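Local structure of biofilm growth-associated repressor (Xylella fastidiosa, 3PQK) at residues B[48-51]-B[52-55]; B[35-38]-B[39-43]; B[22-25]-B[26-29]; B[89-92]-B[93-97]. The protein represses transcription of its own operon by binding a palindromic AT-rich sequence across the -10 region of the blh promoter. One frame throughout, in Å; residues are numbered along the deposited sequence.

Contact 1: B[48-51]-B[52-55]; sequences IGQP and TLSQ
Gln50 and Ser54 meet side chain to backbone where a loop turns into a helix. The amide oxygen OE1 of Gln50 accepts from Ser54 N at 3.2 Å; the N-H comes in beside the C=O, at a C=O...N angle of 109°, and lies somewhat off the amide plane. The bend of the Gln50 chain at chi2 (-60°) folds the amide back over the turn. The same amide makes a weak bond from NE2 to Ser54 OG, at 3.4 Å, so both its polar atoms face one residue. Two carbonyls of the loop serve the neighbouring N-H groups: Gly49 O takes Leu53 N at 2.9 Å, and Pro51 O takes Gln55 N at 3.0 Å. Three successive amides of the first helical turn are thereby satisfied, the middle one by a side chain. Pro51, which follows a cis peptide bond, lies alongside Gln55, its CB 3.5 Å from Gln55 NE2. On the inner side Leu53 CD1 packs on Ile48 CB at 4.0 Å, and Ile48 continues onto Val24 and Met27 of helix 23-33. These residues end the turn of the predicted helix-turn-helix and begin its second helix, 52-62, the recognition helix of ArsR-type repressors.

Contact 2: B[35-38]-B[39-43]; sequences GEFS and VGELE
A capping box opens helix 39-46, the first helix of the predicted helix-turn-helix, and Ser38 and Glu41 are its two members. Ser38 sits at the N-cap. Its backbone N-H points to the Glu41 carboxylate, reaching OE1 at 2.9 Å in a nearly straight bond; the oxygen is met on its anti side, about 25° out of the carboxylate plane. In return, Ser38 OG takes the amide of Glu41 in a weak bond of 3.3 Å. With chi1 at 79°, OG is tucked between the backbone N and the carbonyl carbon of its own residue, which places it within reach of that amide. A water bridges OG and the next amide, accepting from Gly40 N at 2.9 Å, while Ser38 O receives Leu42 N in the regular helical bond.

In this winged-helix fold the box also lies beside the wing: Phe37 is hydrogen-bonded through its backbone to Tyr77 of strand 76-79, and the Glu41 side chain touches Phe76. OE1 of Glu41 lies at the edge of the Phe37 ring, 3.9 Å from CD1, the ring and carboxylate planes being turned 73° apart. Leu42 CD2 comes to 3.7 Å from Phe37 CB, and both side chains rest on Thr31 and Leu32 of helix 23-33. Glu36 turns away from the helix and forms a salt bridge with Arg69.

Contact 3: B[22-25]-B[26-29]; sequences HPVR and LMLV
Arg25 and Leu26, with Val24 just before them, carry the largest buried surfaces in this first part of helix 23-33, yet they face different neighbours. The CG2 branch of Val24 meets the selenomethionine methyl of Met27, CE, at 3.7 Å, crossing it at a slant, while CG1, opposite the backbone N at chi1 176°, lies alongside Leu28 and touches CD1 at 4.0 Å. The bend of Met27 at chi3 (-77°) curls CE back under Val24 and onto Pro23 O. Leu26 stands over the preceding turn, its CB 3.6 Å from Pro23 O, and its amide is bonded to His22 O at 3.0 Å. Beyond the helix it reaches Leu91 of helix 84-96 and Ala10 of the second subunit.

Arg25 leads outward with an extended chain. Its guanidinium lies over His22 CB, which stands 3.5 Å above the plane near the rim, and the polar end is held by Thr19 O through NH1 and by Gln56 of helix 52-62 through NE. His22, the N-cap residue, spends the in-plane edge of its imidazole on the helix: ND1 accepts from Val24 N at 3.0 Å. ND1 is therefore probably unprotonated, and it satisfies a first-turn amide that has no helical carbonyl before it; Arg25 finds its partners outside, while Val24, Met27 and Leu28 form a largely apolar side.

Contact 4: B[89-92]-B[93-97]; sequences NALY and TIFCA
Tyr92 lays its ring against the following turn of helix 84-96, CD1 3.8 Å from Cys96 CB and the Ala97 methyl over one face, offset toward the rim, 4.1 Å from CE2. A chi1 of -180° sets CG opposite the backbone N and brings the ring beside this turn; its hydroxyl is hydrogen-bonded to Glu34. The backbone here widens into a pi-type turn: Ala97 N reaches back five residues to Tyr92 O at 2.7 Å, and Leu91 O takes Phe95 N at 2.9 Å with a weak bond from Cys96 N. The wider turn lies in the last part of this C-terminal helix, where a disulfide joins Cys96 to Cys30 of helix 23-33, consistent with a winged-helix redox switch. One turn earlier, Asn89 O accepts Thr93 N, at 3.2 Å, and Thr93 OG1, at 3.1 Å, from opposite faces of its carbonyl plane. On the dimer side, the Leu91 and Phe95 side chains cross at a slant, CD2 4.1 Å from CE2, and Ile94 CG2 sits 3.6 Å above the Phe95 ring centre. Lys83 of the second subunit makes a cation-pi contact with Phe95 and is hydrogen-bonded to Ile94 O; Ala90 packs on its counterpart there.

In the fold
Helix 23-33 is the common neighbour, and contact 3 lies nearest the middle of the chain, about 6 Å from its centre. Contact 1 rests on it through Ile48 CD1 and Val24 CG2, 3.8 Å apart, and contact 2 meets contact 3 at Leu42 CD2 and Leu28 CD2, 4.2 Å apart. Contacts 1 and 2 lie at the starts of the two helices of the predicted DNA-binding motif, and meet where Leu53 CD2 approaches Val39 O at 3.4 Å. Contact 4 stands away from contact 1, nearest atoms about 13 Å apart, yet joins contact 3 through Leu26 CD2 and Leu91 CD1 (3.9 Å). Both touch the second subunit, and the disulfide of contact 4 ends on the helix of contact 3.

Contact 1: B[48-51]-B[52-55]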
ATOM      1  N   ILE B  48     -19.289 -10.776   3.625  1.00 48.56           N
ATOM      2  CA  ILE B  48     -19.300  -9.919   4.803  1.00 49.46           C
ATOM      3  C   ILE B  48     -20.692  -9.262   4.861  1.00 55.28           C
ATOM      4  O   ILE B  48     -21.125  -8.652   3.879  1.00 56.16           O
ATOM      5  CB  ILE B  48     -18.133  -8.873   4.758  1.00 52.80           C
ATOM      6  CG1 ILE B  48     -16.714  -9.547   4.756  1.00 53.11           C
ATOM      7  CG2 ILE B  48     -18.266  -7.795   5.861  1.00 52.99           C
ATOM      8  CD1 ILE B  48     -16.191 -10.184   6.099  1.00 56.89           C
ATOM      9  N   GLY B  49     -21.375  -9.406   5.989  1.00 51.57           N
ATOM     10  CA  GLY B  49     -22.707  -8.844   6.176  1.00 51.18           C
ATOM     11  C   GLY B  49     -22.696  -7.514   6.894  1.00 54.27           C
ATOM     12  O   GLY B  49     -21.716  -6.778   6.816  1.00 54.38           O
ATOM     13  N   GLN B  50     -23.768  -7.227   7.637  1.00 49.96           N
ATOM     14  CA  GLN B  50     -23.914  -5.995   8.406  1.00 49.11           C
ATOM     15  C   GLN B  50     -23.648  -6.215   9.903  1.00 51.67           C
ATOM     16  O   GLN B  50     -23.755  -7.353  10.352  1.00 51.87           O
ATOM     17  CB  GLN B  50     -25.299  -5.371   8.167  1.00 50.38           C
ATOM     18  CG  GLN B  50     -25.527  -4.880   6.729  1.00 62.63           C
ATOM     19  CD  GLN B  50     -24.552  -3.817   6.262  1.00 75.24           C
ATOM     20  OE1 GLN B  50     -23.931  -3.100   7.057  1.00 71.58           O
ATOM     21  NE2 GLN B  50     -24.418  -3.682   4.948  1.00 58.99           N
ATOM     22  N   PRO B  51     -23.277  -5.189  10.708  1.00 47.11           N
ATOM     23  CA  PRO B  51     -23.048  -3.774  10.356  1.00 46.76           C
ATOM     24  C   PRO B  51     -21.722  -3.511   9.619  1.00 49.60           C
ATOM     25  O   PRO B  51     -21.576  -2.460   9.001  1.00 48.87           O
ATOM     26  CB  PRO B  51     -23.137  -3.068  11.713  1.00 48.62           C
ATOM     27  CG  PRO B  51     -22.605  -4.083  12.688  1.00 53.24           C
ATOM     28  CD  PRO B  51     -23.029  -5.435  12.145  1.00 48.74           C
ATOM     29  N   THR B  52     -20.794  -4.493   9.658  1.00 46.72           N
ATOM     30  CA  THR B  52     -19.428  -4.491   9.100  1.00 45.93           C
ATOM     31  C   THR B  52     -19.284  -3.929   7.679  1.00 48.09           C
ATOM     32  O   THR B  52     -18.575  -2.937   7.500  1.00 47.72           O
ATOM     33  CB  THR B  52     -18.763  -5.859   9.328  1.00 49.05           C
ATOM     34  OG1 THR B  52     -18.989  -6.226  10.687  1.00 54.84           O
ATOM     35  CG2 THR B  52     -17.264  -5.851   9.047  1.00 40.72           C
ATOM     36  N   LEU B  53     -19.963  -4.532   6.693  1.00 43.26           N
ATOM     37  CA  LEU B  53     -19.909  -4.101   5.288  1.00 42.51           C
ATOM     38  C   LEU B  53     -20.193  -2.611   5.098  1.00 42.02           C
ATOM     39  O   LEU B  53     -19.394  -1.930   4.453  1.00 42.56           O
ATOM     40  CB  LEU B  53     -20.827  -4.976   4.399  1.00 43.07           C
ATOM     41  CG  LEU B  53     -20.623  -4.901   2.889  1.00 47.35           C
ATOM     42  CD1 LEU B  53     -19.649  -5.956   2.415  1.00 47.49           C
ATOM     43  CD2 LEU B  53     -21.924  -5.118   2.186  1.00 50.00           C
ATOM     44  N   SER B  54     -21.277  -2.087   5.684  1.00 35.35           N
ATOM     45  CA  SER B  54     -21.569  -0.656   5.556  1.00 34.51           C
ATOM     46  C   SER B  54     -20.664   0.226   6.421  1.00 35.00           C
ATOM     47  O   SER B  54     -20.466   1.384   6.075  1.00 32.86           O
ATOM     48  CB  SER B  54     -23.048  -0.345   5.785  1.00 38.26           C
ATOM     49  OG  SER B  54     -23.758  -0.364   4.557  1.00 38.60           O
ATOM     50  N   GLN B  55     -20.096  -0.322   7.521  1.00 33.46           N
ATOM     51  CA  GLN B  55     -19.135   0.425   8.359  1.00 34.24           C
ATOM     52  C   GLN B  55     -17.859   0.670   7.548  1.00 37.07           C
ATOM     53  O   GLN B  55     -17.376   1.808   7.475  1.00 36.53           O
ATOM     54  CB  GLN B  55     -18.766  -0.337   9.644  1.00 35.61           C
ATOM     55  CG  GLN B  55     -19.866  -0.354  10.700  1.00 54.87           C
ATOM     56  CD  GLN B  55     -19.594  -1.300  11.851  1.00 73.78           C
ATOM     57  OE1 GLN B  55     -18.661  -2.112  11.832  1.00 72.39           O
ATOM     58  NE2 GLN B  55     -20.407  -1.210  12.892  1.00 62.20           N
TER

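Contact 2: B[35-38]-B[39-43]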
ATOM      1  N   GLY B  35     -15.951  -3.147 -11.285  1.00 27.66           N
ATOM      2  CA  GLY B  35     -17.131  -2.362 -11.614  1.00 27.48           C
ATOM      3  C   GLY B  35     -17.906  -1.879 -10.412  1.00 32.46           C
ATOM      4  O   GLY B  35     -17.482  -2.087  -9.271  1.00 32.71           O
ATOM      5  N   GLU B  36     -19.047  -1.228 -10.673  1.00 28.05           N
ATOM      6  CA  GLU B  36     -19.954  -0.670  -9.659  1.00 26.74           C
ATOM      7  C   GLU B  36     -20.830  -1.759  -9.095  1.00 28.21           C
ATOM      8  O   GLU B  36     -21.390  -2.536  -9.868  1.00 26.62           O
ATOM      9  CB  GLU B  36     -20.862   0.410 -10.279  1.00 28.00           C
ATOM     10  CG  GLU B  36     -20.118   1.536 -10.981  1.00 38.69           C
ATOM     11  CD  GLU B  36     -20.944   2.720 -11.455  1.00 71.96           C
ATOM     12  OE1 GLU B  36     -22.170   2.746 -11.200  1.00 72.29           O
ATOM     13  OE2 GLU B  36     -20.353   3.635 -12.073  1.00 70.03           O
ATOM     14  N   PHE B  37     -20.955  -1.839  -7.764  1.00 24.54           N
ATOM     15  CA  PHE B  37     -21.795  -2.863  -7.145  1.00 25.81           C
ATOM     16  C   PHE B  37     -22.683  -2.289  -6.068  1.00 28.13           C
ATOM     17  O   PHE B  37     -22.297  -1.340  -5.380  1.00 26.98           O
ATOM     18  CB  PHE B  37     -20.950  -4.005  -6.558  1.00 29.47           C
ATOM     19  CG  PHE B  37     -20.150  -4.768  -7.585  1.00 33.10           C
ATOM     20  CD1 PHE B  37     -20.750  -5.747  -8.369  1.00 38.69           C
ATOM     21  CD2 PHE B  37     -18.815  -4.470  -7.810  1.00 35.26           C
ATOM     22  CE1 PHE B  37     -20.012  -6.442  -9.335  1.00 39.38           C
ATOM     23  CE2 PHE B  37     -18.071  -5.178  -8.769  1.00 39.38           C
ATOM     24  CZ  PHE B  37     -18.677  -6.160  -9.524  1.00 38.36           C
ATOM     25  N   SER B  38     -23.851  -2.919  -5.869  1.00 20.77           N
ATOM     26  CA  SER B  38     -24.759  -2.466  -4.840  1.00 21.02           C
ATOM     27  C   SER B  38     -24.278  -3.092  -3.548  1.00 23.62           C
ATOM     28  O   SER B  38     -23.404  -3.949  -3.591  1.00 22.47           O
ATOM     29  CB  SER B  38     -26.195  -2.875  -5.176  1.00 24.31           C
ATOM     30  OG  SER B  38     -26.396  -4.242  -4.862  1.00 27.28           O
ATOM     31  N   VAL B  39     -24.845  -2.693  -2.408  1.00 24.58           N
ATOM     32  CA  VAL B  39     -24.481  -3.228  -1.098  1.00 25.78           C
ATOM     33  C   VAL B  39     -24.789  -4.722  -1.006  1.00 31.21           C
ATOM     34  O   VAL B  39     -23.985  -5.474  -0.456  1.00 32.04           O
ATOM     35  CB  VAL B  39     -25.049  -2.356   0.072  1.00 32.19           C
ATOM     36  CG1 VAL B  39     -26.584  -2.397   0.154  1.00 33.21           C
ATOM     37  CG2 VAL B  39     -24.422  -2.705   1.413  1.00 31.41           C
ATOM     38  N   GLY B  40     -25.907  -5.145  -1.600  1.00 28.41           N
ATOM     39  CA  GLY B  40     -26.319  -6.547  -1.643  1.00 26.56           C
ATOM     40  C   GLY B  40     -25.361  -7.403  -2.437  1.00 27.36           C
ATOM     41  O   GLY B  40     -25.015  -8.493  -2.004  1.00 27.29           O
ATOM     42  N   GLU B  41     -24.906  -6.902  -3.599  1.00 24.01           N
ATOM     43  CA  GLU B  41     -23.943  -7.567  -4.460  1.00 22.98           C
ATOM     44  C   GLU B  41     -22.577  -7.671  -3.780  1.00 30.35           C
ATOM     45  O   GLU B  41     -21.887  -8.696  -3.925  1.00 28.88           O
ATOM     46  CB  GLU B  41     -23.805  -6.814  -5.774  1.00 24.21           C
ATOM     47  CG  GLU B  41     -25.103  -6.805  -6.547  1.00 29.01           C
ATOM     48  CD  GLU B  41     -25.142  -5.979  -7.812  1.00 37.72           C
ATOM     49  OE1 GLU B  41     -24.498  -4.912  -7.880  1.00 32.42           O
ATOM     50  OE2 GLU B  41     -25.841  -6.410  -8.751  1.00 30.78           O
ATOM     51  N   LEU B  42     -22.177  -6.611  -3.037  1.00 27.30           N
ATOM     52  CA  LEU B  42     -20.899  -6.627  -2.319  1.00 25.57           C
ATOM     53  C   LEU B  42     -20.936  -7.681  -1.219  1.00 31.57           C
ATOM     54  O   LEU B  42     -19.994  -8.450  -1.082  1.00 31.45           O
ATOM     55  CB  LEU B  42     -20.535  -5.216  -1.770  1.00 23.73           C
ATOM     56  CG  LEU B  42     -20.146  -4.205  -2.850  1.00 26.19           C
ATOM     57  CD1 LEU B  42     -20.220  -2.802  -2.349  1.00 26.18           C
ATOM     58  CD2 LEU B  42     -18.823  -4.548  -3.527  1.00 26.21           C
ATOM     59  N   GLU B  43     -22.046  -7.746  -0.477  1.00 32.72           N
ATOM     60  CA  GLU B  43     -22.251  -8.691   0.622  1.00 34.79           C
ATOM     61  C   GLU B  43     -22.128 -10.134   0.150  1.00 43.36           C
ATOM     62  O   GLU B  43     -21.488 -10.933   0.824  1.00 43.49           O
ATOM     63  CB  GLU B  43     -23.607  -8.448   1.300  1.00 36.21           C
ATOM     64  CG  GLU B  43     -24.033  -9.520   2.298  1.00 45.92           C
ATOM     65  CD  GLU B  43     -25.380  -9.286   2.951  1.00 77.46           C
ATOM     66  OE1 GLU B  43     -25.404  -8.753   4.085  1.00 73.62           O
ATOM     67  OE2 GLU B  43     -26.413  -9.629   2.329  1.00 84.23           O
TER
HETATM   68  O   HOH W   1     -28.443  -4.028  -2.590  1.00 40.44           O

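Contact 3: B[22-25]-B[26-29]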
ATOM      1  N   HIS B  22      -7.071  -2.850   6.211  1.00 29.70           N
ATOM      2  CA  HIS B  22      -8.175  -3.610   6.798  1.00 30.73           C
ATOM      3  C   HIS B  22      -8.574  -4.632   5.771  1.00 31.21           C
ATOM      4  O   HIS B  22      -8.866  -4.246   4.647  1.00 30.12           O
ATOM      5  CB  HIS B  22      -9.362  -2.712   7.201  1.00 33.98           C
ATOM      6  CG  HIS B  22     -10.435  -3.393   8.008  1.00 39.42           C
ATOM      7  ND1 HIS B  22     -11.018  -4.587   7.595  1.00 42.17           N
ATOM      8  CD2 HIS B  22     -11.031  -2.996   9.156  1.00 43.09           C
ATOM      9  CE1 HIS B  22     -11.906  -4.899   8.524  1.00 42.01           C
ATOM     10  NE2 HIS B  22     -11.964  -3.965   9.475  1.00 43.01           N
ATOM     11  N   PRO B  23      -8.546  -5.948   6.098  1.00 29.79           N
ATOM     12  CA  PRO B  23      -8.910  -6.978   5.093  1.00 28.04           C
ATOM     13  C   PRO B  23     -10.241  -6.770   4.384  1.00 30.41           C
ATOM     14  O   PRO B  23     -10.323  -6.994   3.177  1.00 29.80           O
ATOM     15  CB  PRO B  23      -8.877  -8.289   5.899  1.00 29.93           C
ATOM     16  CG  PRO B  23      -8.979  -7.871   7.350  1.00 35.13           C
ATOM     17  CD  PRO B  23      -8.213  -6.577   7.400  1.00 31.47           C
ATOM     18  N   VAL B  24     -11.270  -6.302   5.105  1.00 27.63           N
ATOM     19  CA  VAL B  24     -12.598  -6.061   4.514  1.00 27.77           C
ATOM     20  C   VAL B  24     -12.522  -4.884   3.529  1.00 29.90           C
ATOM     21  O   VAL B  24     -13.041  -5.004   2.408  1.00 29.80           O
ATOM     22  CB  VAL B  24     -13.730  -5.917   5.571  1.00 32.01           C
ATOM     23  CG1 VAL B  24     -15.073  -5.576   4.913  1.00 30.90           C
ATOM     24  CG2 VAL B  24     -13.847  -7.184   6.434  1.00 31.66           C
ATOM     25  N   ARG B  25     -11.794  -3.806   3.896  1.00 24.36           N
ATOM     26  CA  ARG B  25     -11.579  -2.669   2.980  1.00 23.25           C
ATOM     27  C   ARG B  25     -10.855  -3.118   1.726  1.00 22.80           C
ATOM     28  O   ARG B  25     -11.239  -2.732   0.629  1.00 22.61           O
ATOM     29  CB  ARG B  25     -10.802  -1.542   3.651  1.00 23.09           C
ATOM     30  CG  ARG B  25     -11.608  -0.821   4.689  1.00 30.35           C
ATOM     31  CD  ARG B  25     -10.750   0.185   5.421  1.00 30.22           C
ATOM     32  NE  ARG B  25     -11.235   0.404   6.777  1.00 36.30           N
ATOM     33  CZ  ARG B  25     -10.499   0.860   7.786  1.00 48.35           C
ATOM     34  NH1 ARG B  25      -9.216   1.153   7.605  1.00 20.71           N
ATOM     35  NH2 ARG B  25     -11.042   1.029   8.982  1.00 41.75           N
ATOM     36  N   LEU B  26      -9.857  -3.989   1.873  1.00 21.82           N
ATOM     37  CA  LEU B  26      -9.150  -4.513   0.716  1.00 22.42           C
ATOM     38  C   LEU B  26     -10.030  -5.344  -0.232  1.00 24.89           C
ATOM     39  O   LEU B  26      -9.948  -5.164  -1.445  1.00 21.93           O
ATOM     40  CB  LEU B  26      -7.906  -5.290   1.136  1.00 22.09           C
ATOM     41  CG  LEU B  26      -6.744  -4.397   1.527  1.00 28.32           C
ATOM     42  CD1 LEU B  26      -5.646  -5.209   2.208  1.00 30.02           C
ATOM     43  CD2 LEU B  26      -6.173  -3.690   0.299  1.00 29.23           C
HETATM   44  N   MSE B  27     -10.865  -6.226   0.324  1.00 22.26           N
HETATM   45  CA  MSE B  27     -11.769  -7.072  -0.479  1.00 23.67           C
HETATM   46  C   MSE B  27     -12.752  -6.167  -1.233  1.00 25.87           C
HETATM   47  O   MSE B  27     -12.916  -6.316  -2.435  1.00 27.45           O
HETATM   48  CB  MSE B  27     -12.506  -8.074   0.416  1.00 26.78           C
HETATM   49  CG  MSE B  27     -11.592  -9.127   1.031  1.00 36.51           C
HETATM   50 SE   MSE B  27     -12.557 -10.463   2.097  1.00 49.48          SE
HETATM   51  CE  MSE B  27     -12.926  -9.548   3.682  1.00 44.81           C
ATOM     52  N   LEU B  28     -13.247  -5.121  -0.560  1.00 20.56           N
ATOM     53  CA  LEU B  28     -14.144  -4.140  -1.143  1.00 18.18           C
ATOM     54  C   LEU B  28     -13.508  -3.392  -2.306  1.00 20.95           C
ATOM     55  O   LEU B  28     -14.080  -3.364  -3.370  1.00 19.78           O
ATOM     56  CB  LEU B  28     -14.647  -3.172  -0.047  1.00 17.91           C
ATOM     57  CG  LEU B  28     -15.685  -3.761   0.912  1.00 22.85           C
ATOM     58  CD1 LEU B  28     -15.901  -2.849   2.104  1.00 20.65           C
ATOM     59  CD2 LEU B  28     -17.022  -4.030   0.194  1.00 26.71           C
ATOM     60  N   VAL B  29     -12.321  -2.802  -2.128  1.00 18.11           N
ATOM     61  CA  VAL B  29     -11.672  -2.051  -3.211  1.00 18.35           C
ATOM     62  C   VAL B  29     -11.265  -2.921  -4.394  1.00 23.72           C
ATOM     63  O   VAL B  29     -11.506  -2.552  -5.540  1.00 20.70           O
ATOM     64  CB  VAL B  29     -10.592  -1.035  -2.733  1.00 21.33           C
ATOM     65  CG1 VAL B  29     -11.193  -0.003  -1.775  1.00 20.22           C
ATOM     66  CG2 VAL B  29      -9.409  -1.743  -2.072  1.00 21.27           C
TER

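Contact 4: B[89-92]-B[93-97]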
ATOM      1  N   ASN B  89      -5.712  -0.096  -7.982  1.00 22.80           N
ATOM      2  CA  ASN B  89      -5.461  -0.811  -9.230  1.00 23.49           C
ATOM      3  C   ASN B  89      -4.157  -1.647  -9.183  1.00 30.28           C
ATOM      4  O   ASN B  89      -4.140  -2.754  -9.712  1.00 32.80           O
ATOM      5  CB  ASN B  89      -5.466   0.169 -10.407  1.00 20.11           C
ATOM      6  CG  ASN B  89      -6.854   0.444 -10.947  1.00 45.32           C
ATOM      7  OD1 ASN B  89      -7.306   1.586 -11.011  1.00 47.73           O
ATOM      8  ND2 ASN B  89      -7.576  -0.596 -11.332  1.00 35.29           N
ATOM      9  N   ALA B  90      -3.095  -1.145  -8.502  1.00 25.24           N
ATOM     10  CA  ALA B  90      -1.822  -1.862  -8.347  1.00 24.76           C
ATOM     11  C   ALA B  90      -1.961  -3.022  -7.389  1.00 26.24           C
ATOM     12  O   ALA B  90      -1.390  -4.075  -7.641  1.00 24.69           O
ATOM     13  CB  ALA B  90      -0.731  -0.921  -7.855  1.00 26.09           C
ATOM     14  N   LEU B  91      -2.697  -2.838  -6.281  1.00 22.10           N
ATOM     15  CA  LEU B  91      -2.939  -3.914  -5.310  1.00 21.26           C
ATOM     16  C   LEU B  91      -3.751  -5.038  -5.989  1.00 26.93           C
ATOM     17  O   LEU B  91      -3.507  -6.222  -5.718  1.00 27.21           O
ATOM     18  CB  LEU B  91      -3.714  -3.387  -4.085  1.00 20.22           C
ATOM     19  CG  LEU B  91      -2.988  -2.421  -3.135  1.00 24.13           C
ATOM     20  CD1 LEU B  91      -3.997  -1.684  -2.244  1.00 23.42           C
ATOM     21  CD2 LEU B  91      -1.937  -3.165  -2.257  1.00 27.45           C
ATOM     22  N   TYR B  92      -4.699  -4.670  -6.890  1.00 25.30           N
ATOM     23  CA  TYR B  92      -5.514  -5.654  -7.629  1.00 26.16           C
ATOM     24  C   TYR B  92      -4.602  -6.524  -8.477  1.00 30.76           C
ATOM     25  O   TYR B  92      -4.585  -7.746  -8.275  1.00 32.42           O
ATOM     26  CB  TYR B  92      -6.587  -4.980  -8.512  1.00 27.88           C
ATOM     27  CG  TYR B  92      -7.450  -5.962  -9.288  1.00 30.92           C
ATOM     28  CD1 TYR B  92      -8.523  -6.612  -8.680  1.00 32.48           C
ATOM     29  CD2 TYR B  92      -7.222  -6.204 -10.639  1.00 32.66           C
ATOM     30  CE1 TYR B  92      -9.318  -7.512  -9.384  1.00 33.44           C
ATOM     31  CE2 TYR B  92      -8.023  -7.096 -11.359  1.00 33.96           C
ATOM     32  CZ  TYR B  92      -9.072  -7.743 -10.726  1.00 39.36           C
ATOM     33  OH  TYR B  92      -9.868  -8.622 -11.416  1.00 42.85           O
ATOM     34  N   THR B  93      -3.791  -5.886  -9.358  1.00 25.28           N
ATOM     35  CA  THR B  93      -2.842  -6.551 -10.273  1.00 25.66           C
ATOM     36  C   THR B  93      -1.810  -7.430  -9.535  1.00 27.79           C
ATOM     37  O   THR B  93      -1.531  -8.549  -9.970  1.00 27.60           O
ATOM     38  CB  THR B  93      -2.131  -5.512 -11.171  1.00 36.87           C
ATOM     39  OG1 THR B  93      -3.103  -4.720 -11.862  1.00 33.30           O
ATOM     40  CG2 THR B  93      -1.196  -6.160 -12.192  1.00 40.89           C
ATOM     41  N   ILE B  94      -1.235  -6.923  -8.440  1.00 22.04           N
ATOM     42  CA  ILE B  94      -0.213  -7.678  -7.703  1.00 21.87           C
ATOM     43  C   ILE B  94      -0.817  -8.825  -6.900  1.00 26.51           C
ATOM     44  O   ILE B  94      -0.260  -9.921  -6.908  1.00 25.52           O
ATOM     45  CB  ILE B  94       0.651  -6.746  -6.801  1.00 24.71           C
ATOM     46  CG1 ILE B  94       1.417  -5.684  -7.628  1.00 24.14           C
ATOM     47  CG2 ILE B  94       1.622  -7.559  -5.933  1.00 24.66           C
ATOM     48  CD1 ILE B  94       1.754  -4.389  -6.812  1.00 26.15           C
ATOM     49  N   PHE B  95      -1.925  -8.568  -6.172  1.00 23.67           N
ATOM     50  CA  PHE B  95      -2.490  -9.555  -5.258  1.00 24.40           C
ATOM     51  C   PHE B  95      -3.831 -10.203  -5.620  1.00 32.92           C
ATOM     52  O   PHE B  95      -3.900 -11.430  -5.715  1.00 33.28           O
ATOM     53  CB  PHE B  95      -2.563  -8.969  -3.828  1.00 25.34           C
ATOM     54  CG  PHE B  95      -1.254  -8.457  -3.276  1.00 25.94           C
ATOM     55  CD1 PHE B  95      -0.307  -9.339  -2.749  1.00 26.74           C
ATOM     56  CD2 PHE B  95      -0.974  -7.090  -3.252  1.00 27.72           C
ATOM     57  CE1 PHE B  95       0.904  -8.874  -2.237  1.00 26.56           C
ATOM     58  CE2 PHE B  95       0.231  -6.619  -2.713  1.00 29.93           C
ATOM     59  CZ  PHE B  95       1.162  -7.516  -2.206  1.00 27.49           C
ATOM     60  N   CYS B  96      -4.900  -9.401  -5.714  1.00 29.72           N
ATOM     61  CA  CYS B  96      -6.268  -9.870  -5.938  1.00 29.77           C
ATOM     62  C   CYS B  96      -6.471 -10.635  -7.225  1.00 37.54           C
ATOM     63  O   CYS B  96      -7.187 -11.640  -7.210  1.00 40.00           O
ATOM     64  CB  CYS B  96      -7.265  -8.726  -5.783  1.00 29.15           C
ATOM     65  SG  CYS B  96      -6.990  -7.732  -4.287  1.00 32.52           S
ATOM     66  N   ALA B  97      -5.832 -10.189  -8.319  1.00 33.87           N
ATOM     67  CA  ALA B  97      -5.905 -10.840  -9.633  1.00 35.01           C
ATOM     68  C   ALA B  97      -5.373 -12.306  -9.629  1.00 40.26           C
ATOM     69  O   ALA B  97      -5.772 -13.085 -10.495  1.00 39.52           O
ATOM     70  CB  ALA B  97      -5.158 -10.015 -10.668  1.00 35.50           C
TER